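PDB 5JSC: putative acyl-CoA dehydrogenase from Burkholderia xenovorans, which binds flavin-adenine dinucleotide as a flavoprotein of the acyl-CoA dehydrogenase family, with four chains in its assembly. Local coordinates for residues A140-L146 / A184-F190; S116-S120 / Y131-V135; W177-I183 / P227-L231; F261-V265 / L378-G383. One frame throughout, in Å; residues are numbered along the deposited sequence. Where two conformers were deposited one is given.

Interaction 1 of 4, residues A140-L146 / A184-F190. With FAD (flavin-adenine dinucleotide), chain M.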
# COMPACT_ATOMS: atom_id res chain seq x y z
N ALA C 140 4.03 44.69 0.13
CA ALA C 140 5.24 44.15 -0.46
C ALA C 140 5.09 42.65 -0.58
O ALA C 140 4.74 41.98 0.39
CB ALA C 140 6.49 44.47 0.37
N ILE C 141 5.37 42.12 -1.78
CA ILE C 141 5.27 40.69 -2.05
C ILE C 141 6.63 40.05 -1.83
O ILE C 141 7.64 40.49 -2.40
CB ILE C 141 4.76 40.45 -3.49
CG1 ILE C 141 3.35 41.05 -3.64
CG2 ILE C 141 4.77 38.97 -3.83
CD1 ILE C 141 2.79 40.95 -5.05
N ALA C 142 6.67 39.01 -1.00
CA ALA C 142 7.91 38.36 -0.57
C ALA C 142 8.20 37.13 -1.41
O ALA C 142 7.32 36.55 -2.04
CB ALA C 142 7.83 37.97 0.91
N ALA C 143 9.47 36.71 -1.39
CA ALA C 143 9.90 35.50 -2.09
C ALA C 143 11.14 34.94 -1.41
O ALA C 143 11.92 35.66 -0.78
CB ALA C 143 10.17 35.78 -3.57
N PHE C 144 11.33 33.63 -1.58
CA PHE C 144 12.33 32.82 -0.89
C PHE C 144 13.12 32.10 -1.97
O PHE C 144 12.59 31.18 -2.61
CB PHE C 144 11.63 31.84 0.05
CG PHE C 144 12.54 30.95 0.87
CD1 PHE C 144 13.09 31.41 2.05
CD2 PHE C 144 12.74 29.62 0.51
CE1 PHE C 144 13.89 30.58 2.83
CE2 PHE C 144 13.53 28.78 1.29
CZ PHE C 144 14.10 29.27 2.45
N ALA C 145 14.36 32.51 -2.22
CA ALA C 145 15.12 32.03 -3.38
C ALA C 145 16.29 31.15 -2.93
O ALA C 145 17.40 31.63 -2.66
CB ALA C 145 15.61 33.20 -4.25
N LEU C 146 16.03 29.84 -2.88
CA LEU C 146 16.97 28.84 -2.40
C LEU C 146 17.38 27.86 -3.49
O LEU C 146 18.58 27.66 -3.72
CB LEU C 146 16.35 28.09 -1.21
CG LEU C 146 17.23 27.04 -0.52
CD1 LEU C 146 18.49 27.71 0.04
CD2 LEU C 146 16.45 26.31 0.59
N ALA C 184 7.57 39.48 -7.18
CA ALA C 184 7.99 39.83 -5.82
C ALA C 184 8.65 41.20 -5.78
O ALA C 184 9.29 41.64 -6.74
CB ALA C 184 8.96 38.78 -5.27
N ASP C 185 8.50 41.88 -4.64
CA ASP C 185 9.21 43.13 -4.41
C ASP C 185 10.61 42.92 -3.85
O ASP C 185 11.46 43.81 -3.98
CB ASP C 185 8.39 44.01 -3.46
CG ASP C 185 7.11 44.50 -4.11
OD1 ASP C 185 7.21 45.31 -5.06
OD2 ASP C 185 6.02 44.06 -3.70
N PHE C 186 10.87 41.76 -3.26
CA PHE C 186 12.21 41.41 -2.81
C PHE C 186 12.29 39.90 -2.75
O PHE C 186 11.27 39.20 -2.68
CB PHE C 186 12.54 42.03 -1.44
CG PHE C 186 11.70 41.48 -0.32
CD1 PHE C 186 12.08 40.32 0.36
CD2 PHE C 186 10.51 42.11 0.04
CE1 PHE C 186 11.29 39.81 1.38
CE2 PHE C 186 9.73 41.60 1.06
CZ PHE C 186 10.12 40.45 1.73
N TYR C 187 13.53 39.41 -2.76
CA TYR C 187 13.86 37.99 -2.68
C TYR C 187 14.84 37.81 -1.54
O TYR C 187 15.85 38.52 -1.49
CB TYR C 187 14.49 37.49 -3.99
CG TYR C 187 13.59 37.66 -5.18
CD1 TYR C 187 13.59 38.85 -5.91
CD2 TYR C 187 12.75 36.64 -5.58
CE1 TYR C 187 12.75 39.00 -7.00
CE2 TYR C 187 11.92 36.78 -6.67
CZ TYR C 187 11.92 37.96 -7.38
OH TYR C 187 11.07 38.10 -8.46
N VAL C 188 14.57 36.87 -0.64
CA VAL C 188 15.60 36.40 0.28
C VAL C 188 16.42 35.36 -0.49
O VAL C 188 15.92 34.28 -0.82
CB VAL C 188 15.02 35.81 1.56
CG1 VAL C 188 16.12 35.21 2.41
CG2 VAL C 188 14.29 36.89 2.35
N VAL C 189 17.68 35.69 -0.79
CA VAL C 189 18.53 34.90 -1.67
C VAL C 189 19.64 34.27 -0.85
O VAL C 189 20.33 34.97 -0.09
CB VAL C 189 19.13 35.75 -2.80
CG1 VAL C 189 20.01 34.90 -3.73
CG2 VAL C 189 18.03 36.45 -3.60
N PHE C 190 19.85 32.97 -1.02
CA PHE C 190 20.95 32.26 -0.37
C PHE C 190 22.03 32.01 -1.40
O PHE C 190 21.75 31.56 -2.51
CB PHE C 190 20.46 30.96 0.26
CG PHE C 190 19.40 31.19 1.30
CD1 PHE C 190 18.07 31.33 0.93
CD2 PHE C 190 19.74 31.33 2.64
CE1 PHE C 190 17.09 31.59 1.88
CE2 PHE C 190 18.77 31.58 3.59
CZ PHE C 190 17.43 31.71 3.21
PA FAD M . 16.10 17.08 -7.00
O1A FAD M . 16.88 17.73 -5.92
O2A FAD M . 16.84 16.74 -8.30
O5B FAD M . 15.43 15.77 -6.40
C5B FAD M . 14.70 14.89 -7.27
C4B FAD M . 14.06 13.86 -6.38
O4B FAD M . 15.09 13.08 -5.75
C3B FAD M . 13.28 14.42 -5.20
O3B FAD M . 11.97 14.89 -5.56
C2B FAD M . 13.25 13.23 -4.24
O2B FAD M . 12.20 12.33 -4.60
C1B FAD M . 14.61 12.55 -4.53
N9A FAD M . 15.64 12.76 -3.51
C8A FAD M . 16.15 13.96 -3.08
N7A FAD M . 17.13 13.84 -2.23
C5A FAD M . 17.27 12.47 -2.07
C6A FAD M . 18.16 11.69 -1.31
N6A FAD M . 19.09 12.20 -0.50
N1A FAD M . 18.05 10.34 -1.39
C2A FAD M . 17.10 9.83 -2.18
N3A FAD M . 16.21 10.46 -2.95
C4A FAD M . 16.35 11.79 -2.86
N1 FAD M . 12.28 26.56 -4.34
C2 FAD M . 12.66 27.76 -3.78
O2 FAD M . 13.84 28.00 -3.46
N3 FAD M . 11.72 28.73 -3.57
C4 FAD M . 10.37 28.63 -3.87
O4 FAD M . 9.63 29.59 -3.72
C4X FAD M . 9.98 27.37 -4.43
N5 FAD M . 8.74 27.22 -4.80
C5X FAD M . 8.40 26.08 -5.51
C6 FAD M . 7.12 25.99 -6.05
C7 FAD M . 6.76 24.92 -6.87
C7M FAD M . 5.38 24.88 -7.47
C8 FAD M . 7.71 23.91 -7.14
C8M FAD M . 7.36 22.73 -8.02
C9 FAD M . 8.98 23.99 -6.58
C9A FAD M . 9.34 25.07 -5.78
N10 FAD M . 10.65 25.24 -5.29
C10 FAD M . 11.01 26.39 -4.64
C1' FAD M . 11.67 24.23 -5.63
C2' FAD M . 11.58 22.97 -4.77
O2' FAD M . 11.99 23.24 -3.43
C3' FAD M . 12.49 21.90 -5.37
O3' FAD M . 11.88 21.52 -6.60
C4' FAD M . 12.66 20.67 -4.48
O4' FAD M . 13.48 21.01 -3.36
C5' FAD M . 13.27 19.50 -5.24
O5' FAD M . 14.52 19.95 -5.80
P FAD M . 14.77 19.58 -7.36
O1P FAD M . 13.61 19.99 -8.20
O2P FAD M . 16.09 20.14 -7.78
O3P FAD M . 14.85 17.99 -7.38

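Interaction 2 of 4, residues S116-S120 / Y131-V135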
# COMPACT_ATOMS: atom_id res chain seq x y z
N SER C 116 9.25 36.01 3.95
CA SER C 116 9.74 36.94 4.95
C SER C 116 10.31 36.26 6.19
O SER C 116 10.88 36.95 7.04
CB SER C 116 8.63 37.92 5.38
OG SER C 116 7.60 37.25 6.11
N GLY C 117 10.16 34.94 6.32
CA GLY C 117 10.51 34.29 7.57
C GLY C 117 11.97 34.46 7.95
O GLY C 117 12.30 34.59 9.13
N ALA C 118 12.87 34.45 6.96
CA ALA C 118 14.28 34.62 7.28
C ALA C 118 14.55 36.01 7.84
O ALA C 118 15.51 36.18 8.61
CB ALA C 118 15.15 34.34 6.05
N ILE C 119 13.72 36.99 7.48
CA ILE C 119 13.87 38.34 8.03
C ILE C 119 13.32 38.39 9.46
O ILE C 119 13.93 38.99 10.35
CB ILE C 119 13.18 39.37 7.12
CG1 ILE C 119 13.74 39.28 5.69
CG2 ILE C 119 13.34 40.80 7.66
CD1 ILE C 119 13.02 40.18 4.69
N SER C 120 12.17 37.76 9.70
CA SER C 120 11.67 37.65 11.07
C SER C 120 12.70 36.98 11.97
O SER C 120 12.91 37.39 13.12
CB SER C 120 10.36 36.85 11.11
OG SER C 120 9.28 37.60 10.58
N TYR C 131 11.22 45.88 5.78
CA TYR C 131 10.51 44.87 5.01
C TYR C 131 9.27 44.31 5.70
O TYR C 131 8.26 44.10 5.03
CB TYR C 131 11.45 43.71 4.65
CG TYR C 131 12.53 44.18 3.70
CD1 TYR C 131 12.27 44.34 2.35
CD2 TYR C 131 13.80 44.51 4.17
CE1 TYR C 131 13.24 44.80 1.48
CE2 TYR C 131 14.78 44.97 3.31
CZ TYR C 131 14.49 45.12 1.97
OH TYR C 131 15.46 45.57 1.11
N LEU C 132 9.31 44.07 7.01
CA LEU C 132 8.23 43.29 7.60
C LEU C 132 6.89 44.02 7.66
O LEU C 132 5.85 43.38 7.45
CB LEU C 132 8.63 42.80 8.99
CG LEU C 132 9.77 41.78 8.95
CD1 LEU C 132 10.05 41.28 10.37
CD2 LEU C 132 9.47 40.58 8.01
N PRO C 133 6.83 45.33 7.95
CA PRO C 133 5.51 45.98 7.97
C PRO C 133 4.80 45.91 6.63
O PRO C 133 3.57 45.75 6.60
CB PRO C 133 5.83 47.42 8.38
CG PRO C 133 7.06 47.29 9.18
CD PRO C 133 7.87 46.25 8.46
N ARG C 134 5.54 46.03 5.52
CA ARG C 134 4.92 45.97 4.20
C ARG C 134 4.53 44.54 3.83
O ARG C 134 3.52 44.34 3.14
CB ARG C 134 5.87 46.54 3.15
N VAL C 135 5.30 43.55 4.27
CA VAL C 135 4.86 42.16 4.12
C VAL C 135 3.55 41.95 4.86
O VAL C 135 2.58 41.39 4.33
CB VAL C 135 5.95 41.19 4.61
CG1 VAL C 135 5.39 39.76 4.72
CG2 VAL C 135 7.17 41.21 3.68

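Interaction 3 of 4, residues W177-I183 / P227-L231. With FAD (flavin-adenine dinucleotide), chain M.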
# COMPACT_ATOMS: atom_id res chain seq x y z
N TRP C 177 12.52 27.78 -9.91
CA TRP C 177 11.27 27.38 -9.25
C TRP C 177 10.88 28.39 -8.18
O TRP C 177 10.30 28.02 -7.16
CB TRP C 177 11.34 25.99 -8.61
CG TRP C 177 12.03 24.93 -9.43
CD1 TRP C 177 13.19 24.28 -9.12
CD2 TRP C 177 11.60 24.41 -10.69
NE1 TRP C 177 13.52 23.38 -10.12
CE2 TRP C 177 12.56 23.45 -11.10
CE3 TRP C 177 10.51 24.66 -11.52
CZ2 TRP C 177 12.46 22.76 -12.30
CZ3 TRP C 177 10.40 23.96 -12.71
CH2 TRP C 177 11.37 23.03 -13.09
N ILE C 178 11.18 29.67 -8.39
CA ILE C 178 11.03 30.65 -7.32
C ILE C 178 9.58 31.15 -7.32
O ILE C 178 9.14 31.82 -8.25
CB ILE C 178 12.02 31.82 -7.47
CG1 ILE C 178 13.45 31.28 -7.44
CG2 ILE C 178 11.79 32.85 -6.36
CD1 ILE C 178 13.72 30.32 -6.30
N SER C 179 8.85 30.82 -6.25
CA SER C 179 7.48 31.28 -6.08
C SER C 179 7.43 32.80 -5.99
O SER C 179 8.26 33.43 -5.33
CB SER C 179 6.88 30.67 -4.81
OG SER C 179 6.73 29.27 -4.96
N ASN C 180 6.42 33.40 -6.64
CA ASN C 180 6.30 34.84 -6.83
C ASN C 180 7.42 35.41 -7.69
O ASN C 180 7.56 36.64 -7.79
CB ASN C 180 6.22 35.61 -5.50
CG ASN C 180 4.91 35.39 -4.77
OD1 ASN C 180 3.91 35.01 -5.39
ND2 ASN C 180 4.90 35.65 -3.47
N GLY C 181 8.23 34.56 -8.32
CA GLY C 181 9.26 35.06 -9.20
C GLY C 181 8.67 35.92 -10.30
O GLY C 181 7.69 35.53 -10.93
N GLY C 182 9.25 37.09 -10.52
CA GLY C 182 8.74 38.02 -11.49
C GLY C 182 7.78 39.05 -10.95
O GLY C 182 7.57 40.09 -11.60
N ILE C 183 7.18 38.81 -9.78
CA ILE C 183 6.24 39.78 -9.21
C ILE C 183 6.60 40.17 -7.78
O ILE C 183 6.00 41.09 -7.22
CB ILE C 183 4.79 39.28 -9.28
CG1 ILE C 183 4.61 38.02 -8.45
CG2 ILE C 183 4.37 39.06 -10.73
CD1 ILE C 183 3.21 37.50 -8.55
N PRO C 227 2.55 31.97 -9.81
CA PRO C 227 3.68 32.78 -10.29
C PRO C 227 5.01 32.14 -9.90
O PRO C 227 5.29 31.95 -8.72
CB PRO C 227 3.48 34.13 -9.59
CG PRO C 227 2.08 34.12 -9.10
CD PRO C 227 1.67 32.70 -8.89
N LEU C 228 5.82 31.81 -10.91
CA LEU C 228 7.09 31.12 -10.71
C LEU C 228 8.09 31.63 -11.73
O LEU C 228 7.73 31.93 -12.87
CB LEU C 228 6.94 29.60 -10.87
CG LEU C 228 6.39 28.72 -9.76
CD1 LEU C 228 6.11 27.33 -10.31
CD2 LEU C 228 7.38 28.65 -8.63
N ALA C 229 9.36 31.74 -11.33
CA ALA C 229 10.35 32.19 -12.29
C ALA C 229 11.71 31.58 -12.04
O ALA C 229 12.02 31.10 -10.94
CB ALA C 229 10.49 33.72 -12.30
N ARG C 230 12.53 31.60 -13.09
CA ARG C 230 13.97 31.40 -12.99
C ARG C 230 14.61 32.77 -12.91
O ARG C 230 14.33 33.64 -13.74
CB ARG C 230 14.50 30.62 -14.19
CG ARG C 230 15.99 30.31 -14.15
CD ARG C 230 16.34 29.26 -15.22
NE ARG C 230 17.77 29.03 -15.35
CZ ARG C 230 18.31 27.91 -15.85
NH1 ARG C 230 17.53 26.91 -16.26
NH2 ARG C 230 19.63 27.80 -15.93
N LEU C 231 15.45 32.98 -11.90
CA LEU C 231 16.16 34.23 -11.70
C LEU C 231 17.59 34.05 -12.15
O LEU C 231 18.26 33.11 -11.71
CB LEU C 231 16.14 34.64 -10.23
CG LEU C 231 14.80 34.65 -9.51
CD1 LEU C 231 15.03 35.07 -8.07
CD2 LEU C 231 13.84 35.58 -10.21
PA FAD M . 16.10 17.08 -7.00
O1A FAD M . 16.88 17.73 -5.92
O2A FAD M . 16.84 16.74 -8.30
O5B FAD M . 15.43 15.77 -6.40
C5B FAD M . 14.70 14.89 -7.27
C4B FAD M . 14.06 13.86 -6.38
O4B FAD M . 15.09 13.08 -5.75
C3B FAD M . 13.28 14.42 -5.20
O3B FAD M . 11.97 14.89 -5.56
C2B FAD M . 13.25 13.23 -4.24
O2B FAD M . 12.20 12.33 -4.60
C1B FAD M . 14.61 12.55 -4.53
N9A FAD M . 15.64 12.76 -3.51
C8A FAD M . 16.15 13.96 -3.08
N7A FAD M . 17.13 13.84 -2.23
C5A FAD M . 17.27 12.47 -2.07
C6A FAD M . 18.16 11.69 -1.31
N6A FAD M . 19.09 12.20 -0.50
N1A FAD M . 18.05 10.34 -1.39
C2A FAD M . 17.10 9.83 -2.18
N3A FAD M . 16.21 10.46 -2.95
C4A FAD M . 16.35 11.79 -2.86
N1 FAD M . 12.28 26.56 -4.34
C2 FAD M . 12.66 27.76 -3.78
O2 FAD M . 13.84 28.00 -3.46
N3 FAD M . 11.72 28.73 -3.57
C4 FAD M . 10.37 28.63 -3.87
O4 FAD M . 9.63 29.59 -3.72
C4X FAD M . 9.98 27.37 -4.43
N5 FAD M . 8.74 27.22 -4.80
C5X FAD M . 8.40 26.08 -5.51
C6 FAD M . 7.12 25.99 -6.05
C7 FAD M . 6.76 24.92 -6.87
C7M FAD M . 5.38 24.88 -7.47
C8 FAD M . 7.71 23.91 -7.14
C8M FAD M . 7.36 22.73 -8.02
C9 FAD M . 8.98 23.99 -6.58
C9A FAD M . 9.34 25.07 -5.78
N10 FAD M . 10.65 25.24 -5.29
C10 FAD M . 11.01 26.39 -4.64
C1' FAD M . 11.67 24.23 -5.63
C2' FAD M . 11.58 22.97 -4.77
O2' FAD M . 11.99 23.24 -3.43
C3' FAD M . 12.49 21.90 -5.37
O3' FAD M . 11.88 21.52 -6.60
C4' FAD M . 12.66 20.67 -4.48
O4' FAD M . 13.48 21.01 -3.36
C5' FAD M . 13.27 19.50 -5.24
O5' FAD M . 14.52 19.95 -5.80
P FAD M . 14.77 19.58 -7.36
O1P FAD M . 13.61 19.99 -8.20
O2P FAD M . 16.09 20.14 -7.78
O3P FAD M . 14.85 17.99 -7.38

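Interaction 4 of 4, residues F261-V265 / L378-G383. With FAD (flavin-adenine dinucleotide), chain M.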
# COMPACT_ATOMS: atom_id res chain seq x y z
N PHE C 261 7.77 26.76 8.23
CA PHE C 261 6.67 26.71 7.28
C PHE C 261 6.41 25.33 6.69
O PHE C 261 5.36 25.15 6.06
CB PHE C 261 6.90 27.77 6.20
CG PHE C 261 6.75 29.16 6.74
CD1 PHE C 261 5.49 29.69 6.97
CD2 PHE C 261 7.86 29.91 7.11
CE1 PHE C 261 5.34 30.94 7.51
CE2 PHE C 261 7.71 31.18 7.65
CZ PHE C 261 6.45 31.69 7.86
N ARG C 262 7.26 24.32 6.94
CA ARG C 262 6.91 22.98 6.49
C ARG C 262 5.60 22.50 7.11
O ARG C 262 4.79 21.86 6.44
CB ARG C 262 8.03 21.98 6.78
CG ARG C 262 9.09 21.91 5.67
CD ARG C 262 10.30 21.10 6.10
NE ARG C 262 11.34 21.13 5.08
CZ ARG C 262 12.59 20.71 5.27
NH1 ARG C 262 12.95 20.24 6.46
NH2 ARG C 262 13.47 20.76 4.28
N THR C 263 5.36 22.82 8.39
CA THR C 263 4.08 22.43 8.97
C THR C 263 2.91 23.13 8.28
O THR C 263 1.82 22.55 8.15
CB THR C 263 4.07 22.71 10.48
OG1 THR C 263 5.27 22.19 11.06
CG2 THR C 263 2.87 22.04 11.16
N SER C 264 3.13 24.36 7.80
CA SER C 264 2.09 25.06 7.07
C SER C 264 1.83 24.42 5.70
O SER C 264 0.70 24.50 5.21
CB SER C 264 2.44 26.55 6.93
OG SER C 264 3.27 26.81 5.80
N VAL C 265 2.84 23.81 5.07
CA VAL C 265 2.59 23.05 3.84
C VAL C 265 1.73 21.84 4.15
O VAL C 265 0.84 21.47 3.36
CB VAL C 265 3.91 22.61 3.17
CG1 VAL C 265 3.64 21.72 1.93
CG2 VAL C 265 4.73 23.82 2.77
N LEU C 378 2.97 19.74 -3.80
CA LEU C 378 3.22 19.86 -2.36
C LEU C 378 4.02 18.69 -1.82
O LEU C 378 4.55 18.78 -0.71
CB LEU C 378 1.91 20.00 -1.59
CG LEU C 378 1.31 21.42 -1.58
CD1 LEU C 378 0.79 21.86 -2.96
CD2 LEU C 378 0.21 21.57 -0.54
N ARG C 379 4.14 17.60 -2.59
CA ARG C 379 5.02 16.50 -2.23
C ARG C 379 6.45 16.75 -2.66
O ARG C 379 7.32 15.92 -2.39
CB ARG C 379 4.48 15.20 -2.86
CG ARG C 379 3.10 14.81 -2.31
CD ARG C 379 2.40 13.80 -3.21
NE ARG C 379 3.27 12.65 -3.47
CZ ARG C 379 3.15 11.84 -4.52
NH1 ARG C 379 2.19 12.05 -5.41
NH2 ARG C 379 4.00 10.81 -4.67
N ILE C 380 6.72 17.91 -3.27
CA ILE C 380 8.02 18.23 -3.84
C ILE C 380 8.61 19.49 -3.21
O ILE C 380 9.76 19.48 -2.76
CB ILE C 380 7.94 18.38 -5.38
CG1 ILE C 380 7.54 17.04 -6.00
CG2 ILE C 380 9.27 18.87 -5.95
CD1 ILE C 380 7.01 17.14 -7.42
N TYR C 381 7.82 20.56 -3.12
CA TYR C 381 8.40 21.79 -2.61
C TYR C 381 8.45 21.79 -1.08
O TYR C 381 7.81 20.98 -0.41
CB TYR C 381 7.69 23.02 -3.19
CG TYR C 381 6.24 23.37 -2.82
CD1 TYR C 381 5.83 23.50 -1.50
CD2 TYR C 381 5.32 23.69 -3.82
CE1 TYR C 381 4.53 23.87 -1.18
CE2 TYR C 381 4.01 24.08 -3.51
CZ TYR C 381 3.63 24.18 -2.18
OH TYR C 381 2.35 24.58 -1.85
N GLU C 382 9.24 22.73 -0.54
CA GLU C 382 9.66 22.79 0.87
C GLU C 382 10.26 21.46 1.33
O GLU C 382 10.18 21.09 2.50
CB GLU C 382 8.51 23.26 1.79
CG GLU C 382 8.10 24.76 1.58
CD GLU C 382 7.58 25.46 2.84
OE1 GLU C 382 8.05 25.14 3.95
OE2 GLU C 382 6.70 26.35 2.70
N GLY C 383 10.91 20.75 0.41
CA GLY C 383 11.56 19.49 0.73
C GLY C 383 10.74 18.29 0.29
O GLY C 383 9.64 18.07 0.81
PA FAD M . 16.10 17.08 -7.00
O1A FAD M . 16.88 17.73 -5.92
O2A FAD M . 16.84 16.74 -8.30
O5B FAD M . 15.43 15.77 -6.40
C5B FAD M . 14.70 14.89 -7.27
C4B FAD M . 14.06 13.86 -6.38
O4B FAD M . 15.09 13.08 -5.75
C3B FAD M . 13.28 14.42 -5.20
O3B FAD M . 11.97 14.89 -5.56
C2B FAD M . 13.25 13.23 -4.24
O2B FAD M . 12.20 12.33 -4.60
C1B FAD M . 14.61 12.55 -4.53
N9A FAD M . 15.64 12.76 -3.51
C8A FAD M . 16.15 13.96 -3.08
N7A FAD M . 17.13 13.84 -2.23
C5A FAD M . 17.27 12.47 -2.07
C6A FAD M . 18.16 11.69 -1.31
N6A FAD M . 19.09 12.20 -0.50
N1A FAD M . 18.05 10.34 -1.39
C2A FAD M . 17.10 9.83 -2.18
N3A FAD M . 16.21 10.46 -2.95
C4A FAD M . 16.35 11.79 -2.86
N1 FAD M . 12.28 26.56 -4.34
C2 FAD M . 12.66 27.76 -3.78
O2 FAD M . 13.84 28.00 -3.46
N3 FAD M . 11.72 28.73 -3.57
C4 FAD M . 10.37 28.63 -3.87
O4 FAD M . 9.63 29.59 -3.72
C4X FAD M . 9.98 27.37 -4.43
N5 FAD M . 8.74 27.22 -4.80
C5X FAD M . 8.40 26.08 -5.51
C6 FAD M . 7.12 25.99 -6.05
C7 FAD M . 6.76 24.92 -6.87
C7M FAD M . 5.38 24.88 -7.47
C8 FAD M . 7.71 23.91 -7.14
C8M FAD M . 7.36 22.73 -8.02
C9 FAD M . 8.98 23.99 -6.58
C9A FAD M . 9.34 25.07 -5.78
N10 FAD M . 10.65 25.24 -5.29
C10 FAD M . 11.01 26.39 -4.64
C1' FAD M . 11.67 24.23 -5.63
C2' FAD M . 11.58 22.97 -4.77
O2' FAD M . 11.99 23.24 -3.43
C3' FAD M . 12.49 21.90 -5.37
O3' FAD M . 11.88 21.52 -6.60
C4' FAD M . 12.66 20.67 -4.48
O4' FAD M . 13.48 21.01 -3.36
C5' FAD M . 13.27 19.50 -5.24
O5' FAD M . 14.52 19.95 -5.80
P FAD M . 14.77 19.58 -7.36
O1P FAD M . 13.61 19.99 -8.20
O2P FAD M . 16.09 20.14 -7.78
O3P FAD M . 14.85 17.99 -7.38

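Interaction 1 of 4, residues A140-L146 / A184-F190
Ala145 uses both its backbone polar atoms on the neighbouring strand: its N donates to Val188 O (2.7 Å), and its O receives Phe190 N almost head-on. Val188 N closes on Ala143 O at 2.9 Å. Two residues beyond Val188, the Phe190 ring edge is turned toward the face of Phe144 in an offset edge-to-face pair, centroids 5.3 Å apart and planes at 63°. Phe144 reaches it with CG anti to the backbone N (chi1 -178°). Two parallel bridges join strand 144-145, outermost within this chain in the mixed sheet of the acyl-CoA dehydrogenase middle domain, to strand 186-192. Phe144 O and, just past the strand, Leu146 N serve the flavin: Phe144 O accepts FAD N3 at 2.8 Å, and Leu146 N donates to FAD O2. Before the strand, Asp185 OD2 takes Ile141 N on its anti lone pair (2.8 Å), while Asp185 N returns a bond to Ile141 O. Ala143 CB packs 3.4 Å from CD2 of Tyr187, whose hydroxyl is hydrogen-bonded to Gly182 N.

Interaction 2 of 4, residues S116-S120 / Y131-V135
Ile119 carries CG1 anti to its carbonyl carbon (chi1 -56°) and continues extended, which delivers CD1 to Tyr131 CB at 3.9 Å; Leu132, with a similar first torsion (chi1 -67°) and an equally straight continuation, sends its two methyls back toward the other helix. The pair joins consecutive helices, 103-122 and 125-136, in the helical N-terminal domain of the acyl-CoA dehydrogenase fold. The short segments pass 10.4 Å apart at an angle of 135°, an oblique crossing midway between perpendicular and antiparallel.

No hydrogen bond links the two segments, and the meeting is mostly one of methyl groups. Leu132 CD2 touches both Ser116 CB (3.8 Å) and Ile119 CG2 (3.9 Å), while CD1 of the same leucine lies against Ser120 OG. The side chains of Ile119 and Leu132 run past one another in opposite senses, whereas Ile119 and Tyr131 cross at about a right angle. The serine hydroxyls in this apolar seam have partners of their own: Ser116 OG bonds to Gln112 O, and Ser120 OG to Gly75 N. The Tyr131 ring leads away from the helix pair, packs edge-to-face with Phe186, and is tethered at OH by Asp208 and Gln242. One turn beyond Tyr131, Val135 CG1 comes within 3.6 Å of Ser116 OG.

Interaction 3 of 4, residues W177-I183 / P227-L231
Ile178 and Ala229 form an antiparallel hydrogen-bonded pair in which each backbone polar atom of Ile178 is used. Its N donates to Ala229 O at 3.0 Å. Its O takes two hydrogens, from Ala229 N (3.1 Å) and from Gly181 N, which arrive on opposite faces of the carbonyl plane; the second closes the type II turn that runs from Ile178 to Gly181. Asn180 N, inside that turn, goes to Pro227 O at 2.8 Å, standing 43° out of the carbonyl plane rather than on a lone pair. The Asn180 side chain is tied through ND2 to Ala142 O. Glycine at 181 lets the chains come close, Ala229 CB packing 3.5 Å from Gly181 C, and Ile183 CD1 rests on Pro227 CB.

Ser179 and Leu228 are the adjoining non-hydrogen-bonded pair, so the amide of Ser179 is turned away from strand 228-233 of this middle-domain sheet and toward the cofactor. It donates to FAD O4 at 2.9 Å. The hydroxyl, anti to the carbonyl carbon (chi1 -67°), donates to FAD N5, also at 2.9 Å. One residue thus gives an N-H to O4 and an O-H to N5, and such donors would tend to stabilise added electron density on the ring.

Interaction 4 of 4, residues F261-V265 / L378-G383
Arg262 NE donates to Glu382 O at 2.8 Å, with an N-H...O angle of 144°; the oxygen sits at the edge of the guanidinium, tilted 22° from its plane. The arginine chain is extended from CG to NE and runs alongside the Glu382 side chain in the opposite sense, so the guanidinium meets the backbone carbonyl and not the carboxylate. Arg262 NE and Glu382 OE1 stay 5.3 Å apart.

The carboxylate reaches on to helix 250-286 of the C-terminal domain, its chain bent at chi2 (-149°). Its OE2 lies 3.2 Å from Val265 CG2, and OE1 is set against the peptide joining Phe261 to Arg262 without making a hydrogen bond there. On the helix, Phe261 O is held twice, by Ser264 OG (2.7 Å, on a lone pair) and by Val265 N. Val265 is shared: CG1 touches Tyr381 CE1 at 3.9 Å, and the far side of that tyrosine approaches the flavin, with CD2 3.6 Å from FAD C7. The loop 378-383 has a second tether in Lys339, whose NZ bonds to the carbonyls of Leu378, Tyr381 and Gly383, and Arg379 makes a salt bridge to Asp351 of the second subunit. Arg262 and Lys339, probably both charged, grip loop carbonyls, consistent with a loop beside the flavin held largely through its backbone, with Arg379 adding a side-chain tie between subunits.

How the interactions relate
Interaction 2 comes first along the chain, in the N-terminal helices; interactions 1 and 3 follow with alternating segments in the middle domain, and interaction 4 closes the series in the C-terminal helical domain. Interactions 1 and 3 have centres 9 Å apart, and they are joined where strand 168-179 leads on to strand 186-192. Interaction 2 backs onto interaction 1 at 10 Å between centres, with Ile119, Tyr131 and Val135 packed on Phe186. Interaction 4 lies about 17 Å from both 1 and 3, centre to centre. These three all touch the same FAD, so the two domains they represent converge on one cofactor, while in interaction 2 the Ser116 side chain stays about 12 Å from it.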